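Local coordinates for protein ribonucleoside-diphosphate reductase (Pseudomonas aeruginosa, PDB 5IM3) that probably reduces ribonucleoside diphosphates to their deoxy forms for DNA synthesis, with thioredoxin as reductant, and binds dATP as an allosteric effector, at residues S170-G175 with S220-R225; N763-A768 with W869-Q874; S784-Y789 with N877-G882. All blocks are in the same frame, centred on the assembly; numbering follows the deposited sequence.

Contact 1. Residues S170-G175 with S220-R225; sequences SEACEG and SYVTAR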
ATOM      1  N   SER A 170      12.263  61.257   9.664  1.00 76.22           N
ATOM      2  CA  SER A 170      12.378  61.464  11.104  1.00 75.58           C
ATOM      3  C   SER A 170      11.018  61.341  11.777  1.00 74.36           C
ATOM      4  O   SER A 170      10.873  60.645  12.788  1.00 74.92           O
ATOM      5  CB  SER A 170      13.003  62.827  11.395  1.00 75.89           C
ATOM      6  OG  SER A 170      13.164  63.018  12.789  1.00 77.74           O
ATOM      7  N   GLU A 171      10.005  62.013  11.228  1.00 77.43           N
ATOM      8  CA  GLU A 171       8.649  61.848  11.735  1.00 76.55           C
ATOM      9  C   GLU A 171       8.162  60.411  11.591  1.00 73.13           C
ATOM     10  O   GLU A 171       7.222  60.015  12.287  1.00 74.19           O
ATOM     11  CB  GLU A 171       7.700  62.811  11.015  1.00 77.13           C
ATOM     12  CG  GLU A 171       7.996  64.288  11.288  1.00 79.61           C
ATOM     13  CD  GLU A 171       7.009  65.234  10.618  1.00 80.32           C
ATOM     14  OE1 GLU A 171       6.229  64.780   9.752  1.00 78.04           O
ATOM     15  OE2 GLU A 171       7.014  66.437  10.964  1.00 82.17           O
ATOM     16  N   ALA A 172       8.786  59.620  10.712  1.00 66.36           N
ATOM     17  CA  ALA A 172       8.410  58.219  10.557  1.00 65.80           C
ATOM     18  C   ALA A 172       9.058  57.339  11.621  1.00 68.53           C
ATOM     19  O   ALA A 172       8.412  56.427  12.150  1.00 65.96           O
ATOM     20  CB  ALA A 172       8.791  57.724   9.162  1.00 64.00           C
ATOM     21  N   CYS A 173      10.330  57.588  11.940  1.00 80.34           N
ATOM     22  CA  CYS A 173      11.019  56.853  12.997  1.00 82.71           C
ATOM     23  C   CYS A 173      10.660  57.356  14.388  1.00 83.83           C
ATOM     24  O   CYS A 173      11.212  56.855  15.373  1.00 86.29           O
ATOM     25  CB  CYS A 173      12.535  56.943  12.802  1.00 85.49           C
ATOM     26  SG  CYS A 173      13.164  56.020  11.381  1.00 86.50           S
ATOM     27  N   GLU A 174       9.755  58.325  14.486  1.00 80.59           N
ATOM     28  CA  GLU A 174       9.413  58.923  15.766  1.00 82.59           C
ATOM     29  C   GLU A 174       8.778  57.897  16.697  1.00 82.12           C
ATOM     30  O   GLU A 174       7.869  57.160  16.305  1.00 81.39           O
ATOM     31  CB  GLU A 174       8.461  60.097  15.536  1.00 83.49           C
ATOM     32  CG  GLU A 174       8.040  60.830  16.793  1.00 88.20           C
ATOM     33  CD  GLU A 174       7.112  61.988  16.491  1.00 89.06           C
ATOM     34  OE1 GLU A 174       6.701  62.124  15.319  1.00 87.28           O
ATOM     35  OE2 GLU A 174       6.796  62.762  17.420  1.00 91.85           O
ATOM     36  N   GLY A 175       9.266  57.850  17.934  1.00 84.52           N
ATOM     37  CA  GLY A 175       8.662  57.024  18.959  1.00 86.19           C
ATOM     38  C   GLY A 175       8.890  55.538  18.818  1.00 86.21           C
ATOM     39  O   GLY A 175       8.201  54.760  19.483  1.00 87.53           O
ATOM     40  N   SER A 220       8.004  48.024  10.341  1.00 72.95           N
ATOM     41  CA  SER A 220       6.685  47.942   9.725  1.00 71.33           C
ATOM     42  C   SER A 220       5.914  49.239   9.926  1.00 68.78           C
ATOM     43  O   SER A 220       5.284  49.749   8.991  1.00 67.68           O
ATOM     44  CB  SER A 220       5.908  46.756  10.297  1.00 72.53           C
ATOM     45  OG  SER A 220       4.576  46.736   9.808  1.00 70.08           O
ATOM     46  N   TYR A 221       5.955  49.793  11.139  1.00 64.98           N
ATOM     47  CA  TYR A 221       5.342  51.097  11.371  1.00 63.05           C
ATOM     48  C   TYR A 221       6.023  52.170  10.536  1.00 63.03           C
ATOM     49  O   TYR A 221       5.357  53.034   9.955  1.00 62.08           O
ATOM     50  CB  TYR A 221       5.406  51.458  12.855  1.00 63.34           C
ATOM     51  CG  TYR A 221       4.772  50.442  13.777  1.00 63.78           C
ATOM     52  CD1 TYR A 221       3.391  50.313  13.858  1.00 62.90           C
ATOM     53  CD2 TYR A 221       5.554  49.621  14.577  1.00 67.04           C
ATOM     54  CE1 TYR A 221       2.808  49.388  14.704  1.00 63.87           C
ATOM     55  CE2 TYR A 221       4.981  48.694  15.426  1.00 68.32           C
ATOM     56  CZ  TYR A 221       3.609  48.582  15.486  1.00 66.40           C
ATOM     57  OH  TYR A 221       3.038  47.660  16.331  1.00 69.70           O
ATOM     58  N   VAL A 222       7.357  52.128  10.460  1.00 66.42           N
ATOM     59  CA  VAL A 222       8.092  53.099   9.655  1.00 66.25           C
ATOM     60  C   VAL A 222       7.700  52.976   8.191  1.00 64.57           C
ATOM     61  O   VAL A 222       7.543  53.980   7.486  1.00 62.77           O
ATOM     62  CB  VAL A 222       9.610  52.912   9.843  1.00 68.76           C
ATOM     63  CG1 VAL A 222      10.382  53.934   9.016  1.00 67.34           C
ATOM     64  CG2 VAL A 222       9.989  53.009  11.317  1.00 70.77           C
ATOM     65  N   THR A 223       7.549  51.743   7.707  1.00 67.19           N
ATOM     66  CA  THR A 223       7.176  51.534   6.313  1.00 66.70           C
ATOM     67  C   THR A 223       5.807  52.135   6.017  1.00 65.10           C
ATOM     68  O   THR A 223       5.614  52.777   4.979  1.00 64.73           O
ATOM     69  CB  THR A 223       7.188  50.040   5.989  1.00 67.46           C
ATOM     70  OG1 THR A 223       8.440  49.471   6.394  1.00 70.09           O
ATOM     71  CG2 THR A 223       6.997  49.813   4.501  1.00 67.47           C
ATOM     72  N   ALA A 224       4.846  51.942   6.924  1.00 59.38           N
ATOM     73  CA  ALA A 224       3.510  52.494   6.718  1.00 56.43           C
ATOM     74  C   ALA A 224       3.532  54.017   6.740  1.00 54.83           C
ATOM     75  O   ALA A 224       2.860  54.666   5.929  1.00 52.39           O
ATOM     76  CB  ALA A 224       2.553  51.962   7.784  1.00 56.97           C
ATOM     77  N   ARG A 225       4.299  54.607   7.659  1.00 58.22           N
ATOM     78  CA  ARG A 225       4.334  56.061   7.766  1.00 58.59           C
ATOM     79  C   ARG A 225       4.956  56.698   6.531  1.00 59.53           C
ATOM     80  O   ARG A 225       4.562  57.804   6.143  1.00 60.47           O
ATOM     81  CB  ARG A 225       5.088  56.468   9.030  1.00 58.21           C
ATOM     82  CG  ARG A 225       4.400  56.008  10.301  1.00 57.86           C
ATOM     83  CD  ARG A 225       5.255  56.249  11.525  1.00 60.30           C
ATOM     84  NE  ARG A 225       4.726  55.559  12.696  1.00 60.59           N
ATOM     85  CZ  ARG A 225       5.256  55.630  13.912  1.00 64.30           C
ATOM     86  NH1 ARG A 225       6.339  56.367  14.133  1.00 65.90           N
ATOM     87  NH2 ARG A 225       4.701  54.961  14.911  1.00 65.43           N
TER

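Contact 2. Residues N763-A768 with W869-Q874; sequences NSNIMA and WIDQAQ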
ATOM      1  N   ASN A 763     -31.215  43.989  23.241  1.00 52.03           N
ATOM      2  CA  ASN A 763     -30.788  43.053  22.211  1.00 51.61           C
ATOM      3  C   ASN A 763     -31.022  41.619  22.666  1.00 51.49           C
ATOM      4  O   ASN A 763     -30.667  41.254  23.791  1.00 52.98           O
ATOM      5  CB  ASN A 763     -29.308  43.266  21.881  1.00 49.10           C
ATOM      6  CG  ASN A 763     -28.976  44.718  21.600  1.00 50.11           C
ATOM      7  OD1 ASN A 763     -28.479  45.437  22.469  1.00 50.52           O
ATOM      8  ND2 ASN A 763     -29.251  45.157  20.379  1.00 49.34           N
ATOM      9  N   SER A 764     -31.605  40.804  21.781  1.00 46.79           N
ATOM     10  CA  SER A 764     -31.894  39.412  22.117  1.00 51.29           C
ATOM     11  C   SER A 764     -30.621  38.590  22.253  1.00 47.41           C
ATOM     12  O   SER A 764     -30.564  37.669  23.077  1.00 46.33           O
ATOM     13  CB  SER A 764     -32.803  38.790  21.053  1.00 48.83           C
ATOM     14  OG  SER A 764     -32.193  38.834  19.775  1.00 45.29           O
ATOM     15  N   ASN A 765     -29.607  38.893  21.451  1.00 46.83           N
ATOM     16  CA  ASN A 765     -28.302  38.261  21.539  1.00 47.51           C
ATOM     17  C   ASN A 765     -27.246  39.355  21.473  1.00 50.80           C
ATOM     18  O   ASN A 765     -27.426  40.367  20.789  1.00 50.00           O
ATOM     19  CB  ASN A 765     -28.089  37.233  20.411  1.00 45.90           C
ATOM     20  CG  ASN A 765     -28.930  35.974  20.590  1.00 45.16           C
ATOM     21  OD1 ASN A 765     -28.451  34.965  21.109  1.00 45.00           O
ATOM     22  ND2 ASN A 765     -30.186  36.029  20.153  1.00 42.71           N
ATOM     23  N   ILE A 766     -26.142  39.151  22.198  1.00 54.46           N
ATOM     24  CA  ILE A 766     -25.116  40.174  22.374  1.00 56.22           C
ATOM     25  C   ILE A 766     -23.789  39.753  21.754  1.00 56.01           C
ATOM     26  O   ILE A 766     -23.146  40.536  21.048  1.00 54.79           O
ATOM     27  CB  ILE A 766     -24.919  40.524  23.865  1.00 58.92           C
ATOM     28  CG1 ILE A 766     -26.253  40.681  24.603  1.00 59.07           C
ATOM     29  CG2 ILE A 766     -24.109  41.805  23.978  1.00 59.21           C
ATOM     30  CD1 ILE A 766     -27.005  41.920  24.249  1.00 60.71           C
ATOM     31  N   MET A 767     -23.348  38.527  22.028  1.00 56.63           N
ATOM     32  CA  MET A 767     -21.965  38.132  21.809  1.00 57.45           C
ATOM     33  C   MET A 767     -21.856  36.981  20.819  1.00 55.18           C
ATOM     34  O   MET A 767     -22.679  36.060  20.818  1.00 54.58           O
ATOM     35  CB  MET A 767     -21.317  37.728  23.125  1.00 61.47           C
ATOM     36  CG  MET A 767     -21.425  38.790  24.197  1.00 65.66           C
ATOM     37  SD  MET A 767     -21.109  38.111  25.823  1.00 69.27           S
ATOM     38  CE  MET A 767     -19.348  37.814  25.701  1.00 70.03           C
ATOM     39  N   ALA A 768     -20.818  37.046  19.988  1.00 50.08           N
ATOM     40  CA  ALA A 768     -20.462  35.969  19.076  1.00 48.79           C
ATOM     41  C   ALA A 768     -19.040  36.224  18.605  1.00 45.34           C
ATOM     42  O   ALA A 768     -18.706  37.356  18.242  1.00 44.68           O
ATOM     43  CB  ALA A 768     -21.424  35.900  17.887  1.00 46.49           C
ATOM     44  N   TRP A 869     -20.177  32.114  28.819  1.00 59.68           N
ATOM     45  CA  TRP A 869     -20.606  33.495  28.933  1.00 61.26           C
ATOM     46  C   TRP A 869     -21.195  34.046  27.645  1.00 60.34           C
ATOM     47  O   TRP A 869     -21.843  35.098  27.678  1.00 64.07           O
ATOM     48  CB  TRP A 869     -19.418  34.361  29.368  1.00 60.15           C
ATOM     49  CG  TRP A 869     -18.663  33.766  30.518  1.00 59.92           C
ATOM     50  CD1 TRP A 869     -17.442  33.156  30.474  1.00 58.64           C
ATOM     51  CD2 TRP A 869     -19.090  33.707  31.884  1.00 61.37           C
ATOM     52  NE1 TRP A 869     -17.079  32.730  31.728  1.00 60.62           N
ATOM     53  CE2 TRP A 869     -18.076  33.053  32.611  1.00 63.74           C
ATOM     54  CE3 TRP A 869     -20.231  34.144  32.561  1.00 63.67           C
ATOM     55  CZ2 TRP A 869     -18.165  32.833  33.984  1.00 67.28           C
ATOM     56  CZ3 TRP A 869     -20.317  33.925  33.925  1.00 67.79           C
ATOM     57  CH2 TRP A 869     -19.292  33.273  34.620  1.00 69.07           C
ATOM     58  N   ILE A 870     -20.997  33.367  26.524  1.00 53.07           N
ATOM     59  CA  ILE A 870     -21.470  33.832  25.229  1.00 52.67           C
ATOM     60  C   ILE A 870     -22.878  33.293  25.008  1.00 53.47           C
ATOM     61  O   ILE A 870     -23.140  32.103  25.232  1.00 50.76           O
ATOM     62  CB  ILE A 870     -20.510  33.384  24.114  1.00 51.15           C
ATOM     63  CG1 ILE A 870     -19.117  33.980  24.356  1.00 50.97           C
ATOM     64  CG2 ILE A 870     -21.037  33.785  22.741  1.00 50.97           C
ATOM     65  CD1 ILE A 870     -18.031  33.427  23.458  1.00 50.36           C
ATOM     66  N   ASP A 871     -23.793  34.169  24.583  1.00 55.41           N
ATOM     67  CA  ASP A 871     -25.161  33.725  24.325  1.00 56.28           C
ATOM     68  C   ASP A 871     -25.304  33.057  22.962  1.00 51.13           C
ATOM     69  O   ASP A 871     -26.169  32.192  22.800  1.00 50.01           O
ATOM     70  CB  ASP A 871     -26.153  34.889  24.454  1.00 57.90           C
ATOM     71  CG  ASP A 871     -25.646  36.178  23.834  1.00 60.10           C
ATOM     72  OD1 ASP A 871     -24.607  36.154  23.145  1.00 60.51           O
ATOM     73  OD2 ASP A 871     -26.293  37.223  24.042  1.00 63.64           O
ATOM     74  N   GLN A 872     -24.477  33.415  21.989  1.00 51.53           N
ATOM     75  CA  GLN A 872     -24.441  32.737  20.698  1.00 49.26           C
ATOM     76  C   GLN A 872     -23.312  31.703  20.723  1.00 46.17           C
ATOM     77  O   GLN A 872     -23.274  30.912  21.671  1.00 47.81           O
ATOM     78  CB  GLN A 872     -24.344  33.770  19.577  1.00 50.27           C
ATOM     79  CG  GLN A 872     -25.432  34.828  19.606  1.00 52.35           C
ATOM     80  CD  GLN A 872     -25.638  35.480  18.252  1.00 51.31           C
ATOM     81  OE1 GLN A 872     -25.905  34.804  17.257  1.00 49.48           O
ATOM     82  NE2 GLN A 872     -25.507  36.798  18.207  1.00 52.45           N
ATOM     83  N   ALA A 873     -22.407  31.662  19.752  1.00 42.54           N
ATOM     84  CA  ALA A 873     -21.368  30.636  19.698  1.00 43.60           C
ATOM     85  C   ALA A 873     -20.047  31.309  19.328  1.00 43.55           C
ATOM     86  O   ALA A 873     -19.873  32.523  19.482  1.00 40.84           O
ATOM     87  CB  ALA A 873     -21.777  29.523  18.722  1.00 40.93           C
ATOM     88  N   GLN A 874     -19.090  30.516  18.844  1.00 47.32           N
ATOM     89  CA  GLN A 874     -17.791  31.035  18.438  1.00 50.20           C
ATOM     90  C   GLN A 874     -17.210  30.152  17.345  1.00 48.84           C
ATOM     91  O   GLN A 874     -17.295  28.922  17.420  1.00 52.32           O
ATOM     92  CB  GLN A 874     -16.824  31.110  19.629  1.00 56.52           C
ATOM     93  CG  GLN A 874     -16.661  29.810  20.392  1.00 57.42           C
ATOM     94  CD  GLN A 874     -15.993  30.001  21.742  1.00 61.13           C
ATOM     95  OE1 GLN A 874     -14.875  30.514  21.833  1.00 61.61           O
ATOM     96  NE2 GLN A 874     -16.682  29.594  22.802  1.00 63.13           N
TER
HETATM   97  O   HOH W   1     -28.382  32.173  21.205  1.00 47.23           O

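Contact 3. Residues S784-Y789 with N877-G882; sequences SIEPTY and NLYIAG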
ATOM      1  N   SER A 784      -8.981  36.579  15.941  1.00 49.04           N
ATOM      2  CA  SER A 784      -9.979  36.176  16.933  1.00 49.83           C
ATOM      3  C   SER A 784      -9.381  35.405  18.108  1.00 47.10           C
ATOM      4  O   SER A 784      -8.711  35.997  18.960  1.00 47.47           O
ATOM      5  CB  SER A 784     -11.084  35.356  16.259  1.00 46.20           C
ATOM      6  OG  SER A 784     -10.551  34.242  15.573  1.00 49.08           O
ATOM      7  N   ILE A 785      -9.632  34.096  18.173  1.00 44.87           N
ATOM      8  CA  ILE A 785      -9.122  33.234  19.233  1.00 44.08           C
ATOM      9  C   ILE A 785      -8.108  32.238  18.694  1.00 44.43           C
ATOM     10  O   ILE A 785      -7.749  31.283  19.392  1.00 44.81           O
ATOM     11  CB  ILE A 785     -10.266  32.505  19.959  1.00 44.87           C
ATOM     12  CG1 ILE A 785     -11.198  31.828  18.946  1.00 43.80           C
ATOM     13  CG2 ILE A 785     -11.036  33.473  20.841  1.00 46.74           C
ATOM     14  CD1 ILE A 785     -12.328  31.034  19.570  1.00 45.46           C
ATOM     15  N   GLU A 786      -7.633  32.436  17.469  1.00 49.32           N
ATOM     16  CA  GLU A 786      -6.758  31.461  16.841  1.00 52.72           C
ATOM     17  C   GLU A 786      -5.377  31.482  17.493  1.00 54.29           C
ATOM     18  O   GLU A 786      -4.837  32.557  17.774  1.00 53.00           O
ATOM     19  CB  GLU A 786      -6.613  31.757  15.347  1.00 56.23           C
ATOM     20  CG  GLU A 786      -7.911  31.678  14.554  1.00 58.57           C
ATOM     21  CD  GLU A 786      -8.291  30.256  14.196  1.00 61.95           C
ATOM     22  OE1 GLU A 786      -7.388  29.395  14.141  1.00 63.04           O
ATOM     23  OE2 GLU A 786      -9.495  29.997  13.971  1.00 63.92           O
ATOM     24  N   PRO A 787      -4.777  30.322  17.743  1.00 49.18           N
ATOM     25  CA  PRO A 787      -3.339  30.298  18.014  1.00 49.66           C
ATOM     26  C   PRO A 787      -2.574  30.652  16.751  1.00 48.25           C
ATOM     27  O   PRO A 787      -3.043  30.425  15.635  1.00 48.04           O
ATOM     28  CB  PRO A 787      -3.078  28.850  18.444  1.00 50.26           C
ATOM     29  CG  PRO A 787      -4.161  28.068  17.773  1.00 51.16           C
ATOM     30  CD  PRO A 787      -5.362  28.968  17.771  1.00 48.40           C
ATOM     31  N   THR A 788      -1.396  31.236  16.934  1.00 52.89           N
ATOM     32  CA  THR A 788      -0.556  31.586  15.796  1.00 52.34           C
ATOM     33  C   THR A 788      -0.371  30.374  14.894  1.00 51.00           C
ATOM     34  O   THR A 788       0.065  29.312  15.347  1.00 51.31           O
ATOM     35  CB  THR A 788       0.801  32.099  16.287  1.00 54.73           C
ATOM     36  OG1 THR A 788       0.602  33.224  17.149  1.00 56.14           O
ATOM     37  CG2 THR A 788       1.688  32.512  15.113  1.00 54.86           C
ATOM     38  N   TYR A 789      -0.716  30.531  13.616  1.00 43.95           N
ATOM     39  CA  TYR A 789      -0.551  29.428  12.676  1.00 47.27           C
ATOM     40  C   TYR A 789       0.925  29.168  12.387  1.00 50.43           C
ATOM     41  O   TYR A 789       1.343  28.011  12.260  1.00 50.52           O
ATOM     42  CB  TYR A 789      -1.316  29.713  11.383  1.00 46.59           C
ATOM     43  CG  TYR A 789      -1.389  28.522  10.456  1.00 48.33           C
ATOM     44  CD1 TYR A 789      -2.245  27.462  10.725  1.00 48.27           C
ATOM     45  CD2 TYR A 789      -0.599  28.454   9.317  1.00 49.26           C
ATOM     46  CE1 TYR A 789      -2.316  26.369   9.884  1.00 48.95           C
ATOM     47  CE2 TYR A 789      -0.663  27.365   8.468  1.00 50.35           C
ATOM     48  CZ  TYR A 789      -1.525  26.323   8.758  1.00 51.07           C
ATOM     49  OH  TYR A 789      -1.597  25.230   7.924  1.00 52.79           O
ATOM     50  N   ASN A 877     -11.790  26.864  14.825  1.00 49.50           N
ATOM     51  CA  ASN A 877     -10.954  25.981  14.031  1.00 50.77           C
ATOM     52  C   ASN A 877     -10.148  25.075  14.951  1.00 50.19           C
ATOM     53  O   ASN A 877      -9.693  25.496  16.019  1.00 49.76           O
ATOM     54  CB  ASN A 877     -10.021  26.786  13.133  1.00 52.10           C
ATOM     55  CG  ASN A 877     -10.766  27.547  12.065  1.00 53.91           C
ATOM     56  OD1 ASN A 877     -11.729  27.045  11.485  1.00 53.85           O
ATOM     57  ND2 ASN A 877     -10.336  28.773  11.809  1.00 55.47           N
ATOM     58  N   LEU A 878      -9.994  23.821  14.548  1.00 47.83           N
ATOM     59  CA  LEU A 878      -9.231  22.848  15.313  1.00 48.15           C
ATOM     60  C   LEU A 878      -8.064  22.347  14.480  1.00 49.57           C
ATOM     61  O   LEU A 878      -8.207  22.085  13.280  1.00 49.07           O
ATOM     62  CB  LEU A 878     -10.110  21.680  15.760  1.00 49.67           C
ATOM     63  CG  LEU A 878     -11.157  22.015  16.827  1.00 48.68           C
ATOM     64  CD1 LEU A 878     -11.961  20.778  17.170  1.00 50.88           C
ATOM     65  CD2 LEU A 878     -10.515  22.584  18.084  1.00 50.48           C
ATOM     66  N   TYR A 879      -6.907  22.233  15.128  1.00 52.00           N
ATOM     67  CA  TYR A 879      -5.672  21.811  14.485  1.00 53.46           C
ATOM     68  C   TYR A 879      -5.232  20.499  15.114  1.00 53.57           C
ATOM     69  O   TYR A 879      -5.087  20.410  16.336  1.00 53.92           O
ATOM     70  CB  TYR A 879      -4.593  22.883  14.633  1.00 53.43           C
ATOM     71  CG  TYR A 879      -5.029  24.222  14.091  1.00 51.76           C
ATOM     72  CD1 TYR A 879      -5.770  25.100  14.871  1.00 52.11           C
ATOM     73  CD2 TYR A 879      -4.714  24.602  12.795  1.00 52.28           C
ATOM     74  CE1 TYR A 879      -6.179  26.322  14.377  1.00 51.20           C
ATOM     75  CE2 TYR A 879      -5.117  25.824  12.294  1.00 52.01           C
ATOM     76  CZ  TYR A 879      -5.849  26.677  13.086  1.00 51.94           C
ATOM     77  OH  TYR A 879      -6.251  27.891  12.582  1.00 54.97           O
ATOM     78  N   ILE A 880      -5.034  19.483  14.283  1.00 52.15           N
ATOM     79  CA  ILE A 880      -4.722  18.143  14.752  1.00 52.55           C
ATOM     80  C   ILE A 880      -3.574  17.609  13.911  1.00 53.99           C
ATOM     81  O   ILE A 880      -3.736  17.380  12.706  1.00 53.23           O
ATOM     82  CB  ILE A 880      -5.933  17.204  14.677  1.00 55.36           C
ATOM     83  CG1 ILE A 880      -7.049  17.724  15.589  1.00 53.95           C
ATOM     84  CG2 ILE A 880      -5.518  15.783  15.056  1.00 56.80           C
ATOM     85  CD1 ILE A 880      -8.296  16.868  15.604  1.00 54.83           C
ATOM     86  N   ALA A 881      -2.420  17.417  14.540  1.00 59.00           N
ATOM     87  CA  ALA A 881      -1.333  16.668  13.935  1.00 62.56           C
ATOM     88  C   ALA A 881      -1.414  15.216  14.389  1.00 66.39           C
ATOM     89  O   ALA A 881      -1.962  14.907  15.451  1.00 65.87           O
ATOM     90  CB  ALA A 881       0.021  17.271  14.308  1.00 62.95           C
ATOM     91  N   GLY A 882      -0.870  14.324  13.568  1.00 79.99           N
ATOM     92  CA  GLY A 882      -1.007  12.901  13.807  1.00 83.96           C
ATOM     93  C   GLY A 882      -2.106  12.318  12.946  1.00 84.58           C
ATOM     94  O   GLY A 882      -1.937  11.253  12.345  1.00 90.45           O
TER

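Contact 1. Residues S170-G175 with S220-R225
Arg225 reaches across from helix 219-239 to the C-terminal part of helix 162-173 and grips the backbone there with a single nitrogen, NH1. Its CB points at the partner segment and rests against the methyl of Ala172, CB to CB 3.9 Å. From there the chain runs extended from CG to NE, passing alongside Ala172, with CD 3.2 Å from Ala172 O. The guanidinium thus arrives near the C-terminal end of helix 162-173, and NH1 donates to two carbonyls at once. Toward Glu174 O, at 2.8 Å, the approach is the cleaner one: the oxygen lies in the guanidinium plane, NH1 lies in the plane of the carbonyl, and the N-H...O angle is 152°. The bond to Ala172 O, 2.9 Å long, is more bent, at 131°. Here NH1 sits above the carbonyl plane and the oxygen is tilted from the guanidinium plane. Ala172 O and Glu174 O are thereby tied to one positive group, which probably suits the partial negative charge of carbonyls near a helix end.

Beside these bonds the packing is apolar. Val222 sets its two methyls against different targets: CG1, anti to the backbone N (chi1 -179°), meets Ala172 CB at 4.1 Å and Cys173 SG at 4.2 Å, whereas CG2 approaches Ala172 O. Ala172 is buried between Val222 and Arg225, one helical turn apart.

Both segments belong to the second ATP-cone region, away from the bound nucleotides. Arg225 NH2 also bonds Gln293 O, and Glu171 is held by His248, while on another side of helix 219-239 Thr223 packs against helix 198-210.

Contact 2. Residues N763-A768 with W869-Q874
Asp871 turns its carboxylate onto the backbone of Ile766 and Met767 by holding CG between its own backbone N and carbonyl carbon (chi1 42°), with OD1 nearly eclipsing CA, so that the carboxylate plane almost contains the CA-CB bond. Each oxygen then takes one amide. OD1 accepts Met767 N at 2.9 Å through its syn lone pair, with an N-H...O angle of 158°; OD2 accepts Ile766 N at 2.7 Å, also on the syn side but 24° out of the carboxylate plane. This two-pronged grip on consecutive peptide N-H groups fixes the rotation of the buried carboxylate. A weak bond from Gln872 N to Met767 O adds a backbone link beside it.

Gln872 places CG anti to the carbonyl carbon, and its CB and CG pack against Met767 O, CB 3.1 Å from that oxygen. Farther out, its side chain crosses Asn765 obliquely: Gln872 CG comes to 3.4 Å from Asn765 OD1, and the two amide planes are steeply inclined. Gln872 OE1 is used outside the contact, by Thr591 N. A water lies within hydrogen-bonding distance of Asn765 OD1 and Asp871 O. Elsewhere in the contact Met767 and Ile870 cross at about a right angle, Met767 CB meeting Ile870 CG2 at 4.0 Å. Met767 SD lies 3.6 Å from Trp869 O, and the bend at chi3 turns CE toward Ile870 CG1.

The contact joins two buried loops of the barrel domain, one between helices 751-757 and 773-779, the other leading from helix 856-866 to strand 878-881. Ile766 and Ala768 hydrogen-bond through their backbones to Leu660 of strand 659-663, and helix 679-707 packs on Ile766, Met767 and Trp869.

Contact 3. Residues S784-Y789 with N877-G882
Glu786 spreads its carboxylate between Tyr879 and Asn877, one oxygen to each. Its chain leaves with CG anti to the carbonyl carbon and then bends sharply at chi2 (-81°), which folds the acid toward the strand. OE1 takes the hydroxyl of Tyr879 in a hydrogen bond; the 2.4 Å between Glu786 OE1 and Tyr879 OH is unusually short, and the exact length is doubtful. The oxygen lies at the ring edge, near the ring plane, whereas the carboxylate itself stands almost upright to the ring, the planes 83° apart. OE2 receives a weak bond from Asn877 ND2, short at 2.6 Å but strongly bent.

Tyr879 CB points toward the loop, which lets the ring reach Pro787 and Tyr789 as well as the acid. With CG anti to the backbone N, Tyr789 brings the edge of its ring to Tyr879 CE2, which lies 3.7 Å from Tyr789 CD1. The two rings are oblique, with planes at 53° and centroids 6.0 Å apart. Pro787 CG touches the other flank of the Tyr879 ring, at CE1.

The contact fastens the loop between helix 773-779 and strand 792-795 to strand 878-881 within the barrel domain. That strand pairs in parallel with strand 906-909, while Leu878 and Ile880 pack on helices 856-866 and 885-897.

How the contacts relate
Along the chain contact 1 closes first, within the second ATP-cone region; contacts 2 and 3 follow in the barrel domain, their segments alternating in the order 763-768, 784-789, 869-874, 877-882. The first lies well apart, its centre about 39 Å from that of contact 2 and about 33 Å from that of contact 3, without touching either. Contacts 2 and 3 have centres about 22 Å apart and meet where Gln874 OE1 packs 3.4 Å from Ile785 CD1. Both join the region around helix 773-779 to the stretch running from helix 856-866 into strand 878-881, so two late parts of the barrel domain are fastened at successive points.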